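Local atomic coordinates of Lys-gingipain catalytic subunit (Porphyromonas gingivalis, PDB entry 4TKX), a protein that cleaves proteins after lysine residues, as the catalytic domain of a secreted cysteine protease that may act as a virulence factor of an oral pathogen. Residues A[17-22]-A[45-50]; A[81-86]-A[119-124]; A[154-159]-A[211-216]; A[220-225]-A[246-251]. All blocks are in the same frame, centred on the assembly; numbering follows the deposited sequence.

Interaction 1 of 4, residues A[17-22]-A[45-50]; sequences LVVAGA and HYTDEA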
loop_
_atom_site.group_PDB
_atom_site.type_symbol
_atom_site.label_atom_id
_atom_site.label_comp_id
_atom_site.label_asym_id
_atom_site.label_seq_id
_atom_site.Cartn_x
_atom_site.Cartn_y
_atom_site.Cartn_z
ATOM N N LEU A 17 13.338 -5.550 1.208
ATOM C CA LEU A 17 13.679 -6.834 1.794
ATOM C C LEU A 17 12.437 -7.714 1.704
ATOM O O LEU A 17 11.340 -7.303 2.097
ATOM C CB LEU A 17 14.067 -6.627 3.265
ATOM C CG LEU A 17 14.365 -7.898 4.074
ATOM C CD1 LEU A 17 15.522 -8.676 3.490
ATOM C CD2 LEU A 17 14.672 -7.518 5.490
ATOM N N VAL A 18 12.605 -8.915 1.168
ATOM C CA VAL A 18 11.499 -9.843 0.998
ATOM C C VAL A 18 11.800 -11.094 1.805
ATOM O O VAL A 18 12.865 -11.711 1.646
ATOM C CB VAL A 18 11.304 -10.235 -0.479
ATOM C CG1 VAL A 18 10.129 -11.222 -0.639
ATOM C CG2 VAL A 18 11.059 -9.006 -1.335
ATOM N N VAL A 19 10.873 -11.457 2.687
ATOM C CA VAL A 19 10.965 -12.718 3.429
ATOM C C VAL A 19 9.733 -13.539 3.054
ATOM O O VAL A 19 8.596 -13.096 3.241
ATOM C CB VAL A 19 11.018 -12.477 4.949
ATOM C CG1 VAL A 19 11.016 -13.816 5.719
ATOM C CG2 VAL A 19 12.254 -11.645 5.296
ATOM N N ALA A 20 9.967 -14.721 2.484
ATOM C CA ALA A 20 8.898 -15.489 1.872
ATOM C C ALA A 20 8.935 -16.951 2.280
ATOM O O ALA A 20 9.998 -17.566 2.423
ATOM C CB ALA A 20 8.981 -15.390 0.347
ATOM N N GLY A 21 7.759 -17.520 2.457
ATOM C CA GLY A 21 7.662 -18.957 2.586
ATOM C C GLY A 21 8.280 -19.658 1.396
ATOM O O GLY A 21 8.118 -19.250 0.226
ATOM N N ALA A 22 8.982 -20.747 1.687
ATOM C CA ALA A 22 9.693 -21.485 0.647
ATOM C C ALA A 22 8.768 -22.023 -0.457
ATOM O O ALA A 22 9.205 -22.223 -1.588
ATOM C CB ALA A 22 10.494 -22.626 1.268
ATOM N N HIS A 45 14.748 -13.508 0.505
ATOM C CA HIS A 45 15.081 -14.660 1.325
ATOM C C HIS A 45 13.863 -15.510 1.623
ATOM O O HIS A 45 12.751 -14.998 1.716
ATOM C CB HIS A 45 15.730 -14.171 2.612
ATOM C CG HIS A 45 17.071 -13.571 2.375
ATOM N ND1 HIS A 45 18.221 -14.323 2.393
ATOM C CD2 HIS A 45 17.440 -12.321 2.005
ATOM C CE1 HIS A 45 19.252 -13.545 2.116
ATOM N NE2 HIS A 45 18.804 -12.329 1.861
ATOM N N TYR A 46 14.097 -16.811 1.778
ATOM C CA TYR A 46 13.044 -17.774 2.044
ATOM C C TYR A 46 13.224 -18.435 3.416
ATOM O O TYR A 46 14.346 -18.581 3.929
ATOM C CB TYR A 46 12.984 -18.824 0.921
ATOM C CG TYR A 46 12.707 -18.175 -0.402
ATOM C CD1 TYR A 46 11.409 -17.895 -0.800
ATOM C CD2 TYR A 46 13.740 -17.791 -1.244
ATOM C CE1 TYR A 46 11.152 -17.261 -1.982
ATOM C CE2 TYR A 46 13.480 -17.158 -2.432
ATOM C CZ TYR A 46 12.181 -16.905 -2.801
ATOM O OH TYR A 46 11.887 -16.246 -3.984
ATOM N N THR A 47 12.108 -18.847 3.993
ATOM C CA THR A 47 12.097 -19.365 5.343
ATOM C C THR A 47 12.752 -20.739 5.468
ATOM O O THR A 47 13.001 -21.190 6.589
ATOM C CB THR A 47 10.666 -19.400 5.903
ATOM O OG1 THR A 47 9.840 -20.150 5.019
ATOM C CG2 THR A 47 10.111 -17.972 6.035
ATOM N N ASP A 48 13.077 -21.379 4.346
ATOM C CA ASP A 48 13.858 -22.622 4.396
ATOM C C ASP A 48 15.373 -22.393 4.562
ATOM O O ASP A 48 16.127 -23.340 4.723
ATOM C CB ASP A 48 13.570 -23.560 3.206
ATOM C CG ASP A 48 13.966 -22.975 1.864
ATOM O OD1 ASP A 48 14.226 -21.763 1.778
ATOM O OD2 ASP A 48 13.991 -23.739 0.876
ATOM N N GLU A 49 15.805 -21.141 4.556
ATOM C CA GLU A 49 17.203 -20.817 4.833
ATOM C C GLU A 49 17.462 -20.894 6.326
ATOM O O GLU A 49 16.658 -20.432 7.118
ATOM C CB GLU A 49 17.528 -19.406 4.354
ATOM C CG GLU A 49 17.380 -19.218 2.864
ATOM C CD GLU A 49 17.503 -17.764 2.418
ATOM O OE1 GLU A 49 18.184 -16.964 3.117
ATOM O OE2 GLU A 49 16.918 -17.439 1.352
ATOM N N ALA A 50 18.585 -21.473 6.721
ATOM C CA ALA A 50 18.900 -21.562 8.147
ATOM C C ALA A 50 18.948 -20.194 8.810
ATOM O O ALA A 50 18.510 -20.046 9.958
ATOM C CB ALA A 50 20.200 -22.313 8.379
#
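The carbonyl O of Ala20 is gripped by the chain leaving the neighbouring strand: Thr47 N donates to Ala20 O at 2.9 Å, and the CA-H of Tyr46 approaches the same oxygen, CA to O 3.1 Å. Earlier along the strands, His45 N donates to Val18 O (2.8 Å) and His45 O receives Ala20 N (2.9 Å), which sets Val19 against His45 and Ala20 against Tyr46 in parallel register. On the face shared by Ala20 and Tyr46, the tyrosine CG stands anti to its own carbonyl carbon (chi1 -60°), turning the CD1-CE1 side of the ring onto the Ala20 methyl, with CB to CD1 at 3.7 Å, while Gly21 O meets the ring at its edge. Past the strand ends, Thr47 OG1 forms a weak, long bond with Ala22 N, and the Ala22 methyl lies against the Asp48 carboxylate, whose OD2 forms a salt bridge with Lys25. A type I turn from Tyr46 to Glu49 brings the Glu49 carboxylate back to the end of strand 40-46: OE1 accepts a hydrogen bond from His45 ND1 in the imidazole plane (2.7 Å), and OE2 accepts from Tyr46 N. The His45 ring is thus held at both nitrogens, since NE2 is hydrogen-bonded to Asp43. The strands belong to a beta-alpha-beta unit whose helix 25-37 packs over Ala20 and Tyr46; helix 56-72 covers Leu17, Val19 and His45, and strand 79-83 flanks 17-20 on its other edge.

Interaction 2 of 4, residues A[81-86]-A[119-124]; sequences ALVGDT and FRMSAS. With PB (lead (II) ion), chain T.
Strands 81-83 and 119-121 run parallel, 4.6 Å apart at closest approach with their directions 26° apart, and a ladder of Leu82 N to Phe119 O, Met121 N to Leu82 O and Gly84 N to Met121 O joins them. Phe119 takes the cramped torsion between its backbone N and carbonyl carbon (chi1 59°), which swings the ring back over the neighbouring strand: Ala81 CA sits over one face, 4.2 Å from the centroid, and Ala81 CB touches CZ at 3.6 Å. On the other face of the sheet lie Leu82 and Arg120. The arginine chain runs extended and then bends at chi3 (-70°), so that NH1 reaches Gly84 O at 2.9 Å from above the carbonyl plane; Ile89 O also receives NH1, and Asp102 forms a salt bridge with NH2. The contact is the edge pair of the parallel four-stranded alpha/beta sheet, and the loop following strand 79-83 carries a metal site. Gly84, with a positive phi, turns the chain there and presents Asp85, whose carboxylate chelates the lead ion through OD1 (2.5 Å) and OD2 (2.6 Å). Glu263 and Phe254 O complete the protein ligands, the same residues that bind calcium. Thr86 N donates to Asp85 OD1 at 2.7 Å and Arg267 to OD2, fixing the rotation of the carboxylate. Ser122 OG, beside Asp85 CG, is hydrogen-bonded to the metal ligand Glu263, and a water bridges Asp85 N to Ala123 O.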
loop_
_atom_site.group_PDB
_atom_site.type_symbol
_atom_site.label_atom_id
_atom_site.label_comp_id
_atom_site.label_asym_id
_atom_site.label_seq_id
_atom_site.Cartn_x
_atom_site.Cartn_y
_atom_site.Cartn_z
ATOM N N ALA A 81 8.543 -6.845 2.619
ATOM C CA ALA A 81 7.465 -7.663 2.101
ATOM C C ALA A 81 7.487 -9.021 2.764
ATOM O O ALA A 81 8.479 -9.737 2.664
ATOM C CB ALA A 81 7.603 -7.841 0.612
ATOM N N LEU A 82 6.389 -9.359 3.435
ATOM C CA LEU A 82 6.226 -10.664 4.066
ATOM C C LEU A 82 5.328 -11.477 3.167
ATOM O O LEU A 82 4.223 -11.050 2.857
ATOM C CB LEU A 82 5.588 -10.506 5.443
ATOM C CG LEU A 82 6.337 -9.584 6.404
ATOM C CD1 LEU A 82 5.554 -9.415 7.691
ATOM C CD2 LEU A 82 7.748 -10.105 6.660
ATOM N N VAL A 83 5.809 -12.620 2.714
ATOM C CA VAL A 83 5.051 -13.425 1.752
ATOM C C VAL A 83 4.667 -14.744 2.385
ATOM O O VAL A 83 5.523 -15.616 2.625
ATOM C CB VAL A 83 5.834 -13.648 0.462
ATOM C CG1 VAL A 83 5.010 -14.458 -0.520
ATOM C CG2 VAL A 83 6.222 -12.317 -0.150
ATOM N N GLY A 84 3.372 -14.875 2.650
ATOM C CA GLY A 84 2.844 -16.039 3.345
ATOM C C GLY A 84 1.868 -15.685 4.444
ATOM O O GLY A 84 1.756 -14.524 4.888
ATOM N N ASP A 85 1.143 -16.712 4.874
ATOM C CA ASP A 85 0.208 -16.599 5.975
ATOM C C ASP A 85 0.964 -16.920 7.278
ATOM O O ASP A 85 2.195 -17.102 7.283
ATOM C CB ASP A 85 -0.983 -17.540 5.740
ATOM C CG ASP A 85 -2.287 -17.097 6.461
ATOM O OD1 ASP A 85 -2.250 -16.354 7.472
ATOM O OD2 ASP A 85 -3.375 -17.548 6.022
ATOM N N THR A 86 0.234 -16.971 8.382
ATOM C CA THR A 86 0.856 -17.137 9.698
ATOM C C THR A 86 1.430 -18.522 9.946
ATOM O O THR A 86 2.180 -18.718 10.917
ATOM C CB THR A 86 -0.111 -16.752 10.817
ATOM O OG1 THR A 86 -1.259 -17.611 10.783
ATOM C CG2 THR A 86 -0.523 -15.305 10.649
ATOM N N PHE A 119 4.321 -4.894 4.560
ATOM C CA PHE A 119 3.060 -5.402 4.063
ATOM C C PHE A 119 3.158 -6.906 3.920
ATOM O O PHE A 119 4.253 -7.461 3.881
ATOM C CB PHE A 119 2.667 -4.747 2.736
ATOM C CG PHE A 119 3.656 -4.932 1.625
ATOM C CD1 PHE A 119 3.599 -6.044 0.797
ATOM C CD2 PHE A 119 4.623 -3.976 1.374
ATOM C CE1 PHE A 119 4.480 -6.188 -0.279
ATOM C CE2 PHE A 119 5.504 -4.118 0.303
ATOM C CZ PHE A 119 5.430 -5.223 -0.517
ATOM N N ARG A 120 2.008 -7.557 3.894
ATOM C CA ARG A 120 1.954 -9.006 3.881
ATOM C C ARG A 120 1.107 -9.485 2.707
ATOM O O ARG A 120 -0.101 -9.202 2.620
ATOM C CB ARG A 120 1.376 -9.538 5.186
ATOM C CG ARG A 120 1.194 -11.026 5.189
ATOM C CD ARG A 120 0.595 -11.515 6.496
ATOM N NE ARG A 120 1.470 -11.442 7.669
ATOM C CZ ARG A 120 2.099 -12.480 8.213
ATOM N NH1 ARG A 120 2.055 -13.680 7.641
ATOM N NH2 ARG A 120 2.810 -12.306 9.316
ATOM N N MET A 121 1.770 -10.197 1.801
ATOM C CA MET A 121 1.096 -10.916 0.747
ATOM C C MET A 121 0.716 -12.278 1.314
ATOM O O MET A 121 1.461 -13.253 1.209
ATOM C CB MET A 121 2.019 -11.066 -0.450
ATOM C CG MET A 121 2.605 -9.754 -0.860
ATOM S SD MET A 121 1.668 -8.937 -2.114
ATOM C CE MET A 121 2.144 -9.851 -3.535
ATOM N N SER A 122 -0.451 -12.333 1.939
ATOM C CA SER A 122 -0.854 -13.530 2.637
ATOM C C SER A 122 -1.585 -14.478 1.703
ATOM O O SER A 122 -2.610 -14.131 1.136
ATOM C CB SER A 122 -1.785 -13.199 3.789
ATOM O OG SER A 122 -2.142 -14.422 4.403
ATOM N N ALA A 123 -1.045 -15.678 1.557
ATOM C CA ALA A 123 -1.595 -16.675 0.648
ATOM C C ALA A 123 -1.470 -18.027 1.309
ATOM O O ALA A 123 -0.509 -18.258 2.054
ATOM C CB ALA A 123 -0.829 -16.685 -0.640
ATOM N N SER A 124 -2.413 -18.922 1.015
ATOM C CA SER A 124 -2.361 -20.286 1.544
ATOM C C SER A 124 -1.913 -21.305 0.507
ATOM O O SER A 124 -1.797 -22.510 0.811
ATOM C CB SER A 124 -3.711 -20.707 2.129
ATOM O OG SER A 124 -4.732 -20.814 1.139
HETATM PB PB PB T . -4.766 -16.261 7.757
HETATM O O HOH W 1 1.428 -19.473 3.808
HETATM O O HOH W 2 -6.261 -18.048 6.927
#

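Interaction 3 of 4, residues A[154-159]-A[211-216]; sequences LLIAGA and ANYTAH. With TCK (N-[(1S)-5-amino-1-(chloroacetyl)pentyl]-4-methylbenzenesulfonamide), chain U.
Strands 154-157 and 211-214 lie almost exactly parallel and are stitched by four backbone bonds, from Asn212 N to Leu154 O, Ile156 N to Asn212 O, Thr214 N to Ile156 O and, at the C-terminal end, Gly158 N to Thr214 O. Ile156 CG2 meets Tyr213 CD2 at 3.9 Å on one face of the sheet, and on the other Leu155 CD2 lies against Asn212 CB. Beyond the last bridge the fit becomes tight: Ala215 CB presses on Gly158 CA at 3.4 Å, and Gly158 CA also lies near Tyr213 CE2. Just outside this, Ala159 O lies in the plane of the His216 imidazole at its CD2 edge, 3.5 Å away. Two waters knit the loops together. One joins Gly158 O to Thr214 O; the other joins Ala159 O, Tyr213 OH and His216 N. The tyrosine hydroxyl in turn donates to His216 O at 2.6 Å, on a lone pair in the carbonyl plane, and accepts from Asp224 N. Further out, Asn212 is held by Tyr313 and Asn247. Thr214 OG1, placed anti to its backbone N (chi1 177°), points into the pocket and accepts a hydrogen bond from the amine NZ of the inhibitor's lysine-like side chain at 2.9 Å. The end of this strand thus supplies, two residues apart, a hydroxyl that holds the lysine-like amine and His216, inferred to be the proton donor, whose NE2 is hydrogen-bonded to Asp160, which probably helps set the ring's orientation.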
loop_
_atom_site.group_PDB
_atom_site.type_symbol
_atom_site.label_atom_id
_atom_site.label_comp_id
_atom_site.label_asym_id
_atom_site.label_seq_id
_atom_site.Cartn_x
_atom_site.Cartn_y
_atom_site.Cartn_z
ATOM N N LEU A 154 -15.954 4.181 -4.341
ATOM C CA LEU A 154 -17.066 3.834 -3.465
ATOM C C LEU A 154 -16.732 4.191 -2.033
ATOM O O LEU A 154 -15.740 3.695 -1.468
ATOM C CB LEU A 154 -17.350 2.335 -3.553
ATOM C CG LEU A 154 -18.459 1.787 -2.649
ATOM C CD1 LEU A 154 -19.826 2.420 -2.944
ATOM C CD2 LEU A 154 -18.540 0.274 -2.761
ATOM N N LEU A 155 -17.575 5.037 -1.443
ATOM C CA LEU A 155 -17.368 5.525 -0.086
ATOM C C LEU A 155 -18.625 5.247 0.734
ATOM O O LEU A 155 -19.725 5.649 0.360
ATOM C CB LEU A 155 -17.075 7.027 -0.107
ATOM C CG LEU A 155 -15.911 7.464 -1.006
ATOM C CD1 LEU A 155 -15.851 8.969 -1.107
ATOM C CD2 LEU A 155 -14.598 6.912 -0.481
ATOM N N ILE A 156 -18.460 4.532 1.844
ATOM C CA ILE A 156 -19.602 4.125 2.658
ATOM C C ILE A 156 -19.420 4.472 4.127
ATOM O O ILE A 156 -18.458 4.029 4.757
ATOM C CB ILE A 156 -19.816 2.599 2.549
ATOM C CG1 ILE A 156 -20.076 2.219 1.100
ATOM C CG2 ILE A 156 -20.969 2.138 3.481
ATOM C CD1 ILE A 156 -20.026 0.748 0.856
ATOM N N ALA A 157 -20.342 5.285 4.654
ATOM C CA ALA A 157 -20.506 5.463 6.095
ATOM C C ALA A 157 -21.562 4.456 6.497
ATOM O O ALA A 157 -22.750 4.645 6.235
ATOM C CB ALA A 157 -20.977 6.885 6.428
ATOM N N GLY A 158 -21.106 3.346 7.051
ATOM C CA GLY A 158 -21.962 2.207 7.317
ATOM C C GLY A 158 -22.875 2.459 8.510
ATOM O O GLY A 158 -22.844 3.529 9.128
ATOM N N ALA A 159 -23.664 1.450 8.841
ATOM C CA ALA A 159 -24.771 1.649 9.772
ATOM C C ALA A 159 -24.292 1.690 11.200
ATOM O O ALA A 159 -23.492 0.870 11.647
ATOM C CB ALA A 159 -25.785 0.552 9.606
ATOM N N ALA A 211 -12.346 1.650 -2.532
ATOM C CA ALA A 211 -13.524 1.415 -1.700
ATOM C C ALA A 211 -13.134 1.631 -0.241
ATOM O O ALA A 211 -12.168 1.033 0.234
ATOM C CB ALA A 211 -14.027 0.008 -1.894
ATOM N N ASN A 212 -13.872 2.477 0.457
ATOM C CA ASN A 212 -13.589 2.779 1.856
ATOM C C ASN A 212 -14.891 2.657 2.629
ATOM O O ASN A 212 -15.882 3.318 2.309
ATOM C CB ASN A 212 -13.020 4.198 1.966
ATOM C CG ASN A 212 -12.527 4.599 3.381
ATOM O OD1 ASN A 212 -12.297 5.792 3.609
ATOM N ND2 ASN A 212 -12.297 3.635 4.293
ATOM N N TYR A 213 -14.877 1.793 3.630
ATOM C CA TYR A 213 -16.018 1.548 4.509
ATOM C C TYR A 213 -15.627 1.912 5.926
ATOM O O TYR A 213 -14.568 1.523 6.397
ATOM C CB TYR A 213 -16.397 0.066 4.432
ATOM C CG TYR A 213 -17.355 -0.448 5.483
ATOM C CD1 TYR A 213 -16.893 -0.876 6.712
ATOM C CD2 TYR A 213 -18.717 -0.554 5.225
ATOM C CE1 TYR A 213 -17.766 -1.382 7.669
ATOM C CE2 TYR A 213 -19.596 -1.051 6.192
ATOM C CZ TYR A 213 -19.105 -1.445 7.408
ATOM O OH TYR A 213 -19.966 -1.958 8.355
ATOM N N THR A 214 -16.471 2.707 6.580
ATOM C CA THR A 214 -16.289 3.008 7.988
ATOM C C THR A 214 -17.592 2.772 8.765
ATOM O O THR A 214 -18.633 3.398 8.486
ATOM C CB THR A 214 -15.751 4.447 8.211
ATOM O OG1 THR A 214 -15.667 4.685 9.606
ATOM C CG2 THR A 214 -16.651 5.522 7.576
ATOM N N ALA A 215 -17.508 1.815 9.694
ATOM C CA ALA A 215 -18.591 1.404 10.608
ATOM C C ALA A 215 -18.176 0.034 11.178
ATOM O O ALA A 215 -17.008 -0.161 11.458
ATOM C CB ALA A 215 -19.922 1.349 9.933
ATOM N N HIS A 216 -19.107 -0.898 11.390
ATOM C CA HIS A 216 -18.763 -2.119 12.112
ATOM C C HIS A 216 -18.195 -3.210 11.216
ATOM O O HIS A 216 -18.620 -3.383 10.084
ATOM C CB HIS A 216 -19.987 -2.672 12.840
ATOM C CG HIS A 216 -20.499 -1.780 13.922
ATOM N ND1 HIS A 216 -20.221 -2.001 15.253
ATOM C CD2 HIS A 216 -21.297 -0.687 13.881
ATOM C CE1 HIS A 216 -20.800 -1.063 15.986
ATOM N NE2 HIS A 216 -21.465 -0.258 15.178
HETATM S S TCK U . -16.721 -0.366 18.314
HETATM O O1S TCK U . -16.290 0.955 18.679
HETATM O O2S TCK U . -18.138 -0.285 17.976
HETATM C C1 TCK U . -16.490 -1.514 19.666
HETATM C C2 TCK U . -17.613 -2.131 20.201
HETATM C C3 TCK U . -17.454 -3.036 21.265
HETATM C C4 TCK U . -16.192 -3.295 21.761
HETATM C C5 TCK U . -15.054 -2.660 21.207
HETATM C C6 TCK U . -15.206 -1.765 20.159
HETATM C C7 TCK U . -16.039 -4.259 22.902
HETATM N N TCK U . -15.820 -0.873 17.021
HETATM C CA TCK U . -16.369 -1.021 15.667
HETATM C C TCK U . -16.156 -2.446 15.234
HETATM O O TCK U . -16.128 -2.749 14.065
HETATM C CB TCK U . -15.643 -0.055 14.693
HETATM C CG TCK U . -15.942 1.395 15.007
HETATM C CD TCK U . -15.062 2.388 14.162
HETATM C CE TCK U . -15.580 2.601 12.764
HETATM N NZ TCK U . -14.680 3.472 12.046
HETATM C CM TCK U . -15.892 -3.496 16.324
HETATM O O HOH W 3 -20.625 5.157 9.716
HETATM O O HOH W 4 -22.018 -1.247 10.526
#

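Interaction 4 of 4, residues A[220-225]-A[246-251]; sequences TAWADP and GNCCIT. With TCK (N-[(1S)-5-amino-1-(chloroacetyl)pentyl]-4-methylbenzenesulfonamide), chain U.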
loop_
_atom_site.group_PDB
_atom_site.type_symbol
_atom_site.label_atom_id
_atom_site.label_comp_id
_atom_site.label_asym_id
_atom_site.label_seq_id
_atom_site.Cartn_x
_atom_site.Cartn_y
_atom_site.Cartn_z
ATOM N N THR A 220 -14.607 -11.596 9.117
ATOM C CA THR A 220 -14.914 -12.025 7.754
ATOM C C THR A 220 -15.958 -11.151 7.041
ATOM O O THR A 220 -16.521 -11.556 6.030
ATOM C CB THR A 220 -15.416 -13.480 7.724
ATOM O OG1 THR A 220 -16.601 -13.587 8.509
ATOM C CG2 THR A 220 -14.363 -14.450 8.271
ATOM N N ALA A 221 -16.204 -9.946 7.540
ATOM C CA ALA A 221 -17.215 -9.096 6.924
ATOM C C ALA A 221 -17.101 -7.620 7.266
ATOM O O ALA A 221 -16.694 -7.242 8.367
ATOM C CB ALA A 221 -18.609 -9.593 7.293
ATOM N N TRP A 222 -17.480 -6.787 6.299
ATOM C CA TRP A 222 -18.002 -5.460 6.606
ATOM C C TRP A 222 -19.457 -5.702 7.005
ATOM O O TRP A 222 -20.201 -6.318 6.250
ATOM C CB TRP A 222 -17.913 -4.546 5.381
ATOM C CG TRP A 222 -16.489 -4.126 5.005
ATOM C CD1 TRP A 222 -15.342 -4.333 5.729
ATOM C CD2 TRP A 222 -16.090 -3.404 3.836
ATOM N NE1 TRP A 222 -14.264 -3.795 5.081
ATOM C CE2 TRP A 222 -14.689 -3.229 3.909
ATOM C CE3 TRP A 222 -16.774 -2.907 2.719
ATOM C CZ2 TRP A 222 -13.969 -2.540 2.930
ATOM C CZ3 TRP A 222 -16.059 -2.252 1.742
ATOM C CH2 TRP A 222 -14.670 -2.072 1.847
ATOM N N ALA A 223 -19.866 -5.244 8.190
ATOM C CA ALA A 223 -21.098 -5.736 8.810
ATOM C C ALA A 223 -22.408 -5.202 8.232
ATOM O O ALA A 223 -23.399 -5.940 8.134
ATOM C CB ALA A 223 -21.064 -5.444 10.309
ATOM N N ASP A 224 -22.448 -3.916 7.893
ATOM C CA ASP A 224 -23.705 -3.277 7.525
ATOM C C ASP A 224 -23.420 -1.913 6.895
ATOM O O ASP A 224 -23.014 -0.977 7.592
ATOM C CB ASP A 224 -24.592 -3.104 8.773
ATOM C CG ASP A 224 -26.004 -2.690 8.427
ATOM O OD1 ASP A 224 -26.230 -2.232 7.280
ATOM O OD2 ASP A 224 -26.890 -2.807 9.315
ATOM N N PRO A 225 -23.622 -1.793 5.574
ATOM C CA PRO A 225 -24.112 -2.816 4.647
ATOM C C PRO A 225 -23.201 -4.025 4.585
ATOM O O PRO A 225 -21.975 -3.914 4.560
ATOM C CB PRO A 225 -24.170 -2.081 3.300
ATOM C CG PRO A 225 -23.259 -0.919 3.445
ATOM C CD PRO A 225 -23.388 -0.513 4.890
ATOM N N GLY A 246 -10.853 -0.769 5.158
ATOM C CA GLY A 246 -11.907 -0.996 6.121
ATOM C C GLY A 246 -11.513 -0.350 7.431
ATOM O O GLY A 246 -10.643 -0.843 8.147
ATOM N N ASN A 247 -12.124 0.792 7.714
ATOM C CA ASN A 247 -11.917 1.465 8.991
ATOM C C ASN A 247 -12.984 0.908 9.918
ATOM O O ASN A 247 -14.090 1.451 10.029
ATOM C CB ASN A 247 -12.035 2.977 8.829
ATOM C CG ASN A 247 -10.907 3.557 8.016
ATOM O OD1 ASN A 247 -11.128 4.125 6.952
ATOM N ND2 ASN A 247 -9.679 3.380 8.490
ATOM N N CYS A 248 -12.658 -0.224 10.526
ATOM C CA CYS A 248 -13.601 -0.986 11.329
ATOM C C CYS A 248 -12.835 -2.051 12.092
ATOM O O CYS A 248 -11.632 -2.215 11.898
ATOM C CB CYS A 248 -14.658 -1.639 10.432
ATOM S SG CYS A 248 -14.021 -2.740 9.146
ATOM N N CYS A 249 -13.525 -2.786 12.959
ATOM C CA CYS A 249 -12.875 -3.863 13.697
ATOM C C CYS A 249 -12.450 -5.054 12.854
ATOM O O CYS A 249 -13.145 -5.449 11.928
ATOM C CB CYS A 249 -13.810 -4.397 14.776
ATOM S SG CYS A 249 -14.222 -3.170 16.020
ATOM N N ILE A 250 -11.292 -5.587 13.231
ATOM C CA ILE A 250 -10.827 -6.977 13.015
ATOM C C ILE A 250 -10.845 -7.639 11.617
ATOM O O ILE A 250 -10.509 -8.819 11.493
ATOM C CB ILE A 250 -11.474 -7.964 14.056
ATOM C CG1 ILE A 250 -12.979 -8.134 13.850
ATOM C CG2 ILE A 250 -11.143 -7.505 15.502
ATOM C CD1 ILE A 250 -13.642 -9.060 14.890
ATOM N N THR A 251 -11.143 -6.883 10.561
ATOM C CA THR A 251 -11.179 -7.464 9.227
ATOM C C THR A 251 -9.792 -7.864 8.720
ATOM O O THR A 251 -9.694 -8.610 7.744
ATOM C CB THR A 251 -11.789 -6.525 8.180
ATOM O OG1 THR A 251 -11.014 -5.326 8.088
ATOM C CG2 THR A 251 -13.254 -6.222 8.502
HETATM S S TCK U . -16.721 -0.366 18.314
HETATM O O1S TCK U . -16.290 0.955 18.679
HETATM O O2S TCK U . -18.138 -0.285 17.976
HETATM C C1 TCK U . -16.490 -1.514 19.666
HETATM C C2 TCK U . -17.613 -2.131 20.201
HETATM C C3 TCK U . -17.454 -3.036 21.265
HETATM C C4 TCK U . -16.192 -3.295 21.761
HETATM C C5 TCK U . -15.054 -2.660 21.207
HETATM C C6 TCK U . -15.206 -1.765 20.159
HETATM C C7 TCK U . -16.039 -4.259 22.902
HETATM N N TCK U . -15.820 -0.873 17.021
HETATM C CA TCK U . -16.369 -1.021 15.667
HETATM C C TCK U . -16.156 -2.446 15.234
HETATM O O TCK U . -16.128 -2.749 14.065
HETATM C CB TCK U . -15.643 -0.055 14.693
HETATM C CG TCK U . -15.942 1.395 15.007
HETATM C CD TCK U . -15.062 2.388 14.162
HETATM C CE TCK U . -15.580 2.601 12.764
HETATM N NZ TCK U . -14.680 3.472 12.046
HETATM C CM TCK U . -15.892 -3.496 16.324
#
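Trp222 lays its indole against the end of strand 242-247, with NE1 3.8 Å from Gly246 CA. The tryptophan CG is anti to the carbonyl carbon (chi1 -71°), and a chi2 near zero (-9°) carries the ring across to 246-251. Cys248 brings its SG up between its backbone N and carbonyl carbon (chi1 58°), meeting Trp222 CD1 obliquely at 4.0 Å, a sulfur-aromatic contact. Thr251 offers CG2, which touches the indole at its edge near CD1 and lies 3.6 Å from Ala221 O; its OG1 turns away toward Tyr276 OH, a hydroxyl that Trp222 NE1 also engages. Phe261 and Tyr213 stack with the indole. Cys249, the nucleophile, takes no part in this packing and is joined covalently to the inhibitor, SG to CM 1.7 Å. Its backbone N donates to the inhibitor carbonyl O at 2.8 Å, and Asn247 O receives the inhibitor's NZ at 2.9 Å. The indole wall thus backs the turn from which the reactive thiol emerges, while main-chain groups of that turn meet both the lysine amine and the ketone oxygen, consistent with a contribution of Cys249 N to the oxyanion hole.

How the interactions relate
Along the chain the contacts come in series, and in space they form two pairs. Interactions 1 and 2 lie in one four-stranded parallel sheet, their centres 11 Å apart, joined where strands 14-20 and 79-83 hydrogen-bond as neighbours. Interactions 3 and 4 lie in and beside a second, six-stranded sheet, their centres 9 Å apart, interaction 3 lying on strand 210-214 and interaction 4 on its neighbour 242-247, and both touch the inhibitor. The pairs are well separated: centres of interactions 1 and 3 stand 37 Å apart, those of 2 and 4 about 20 Å. The C25 peptidase thus places a metal-bearing sheet beside the sheet whose strand ends build the catalytic and lysine-binding site.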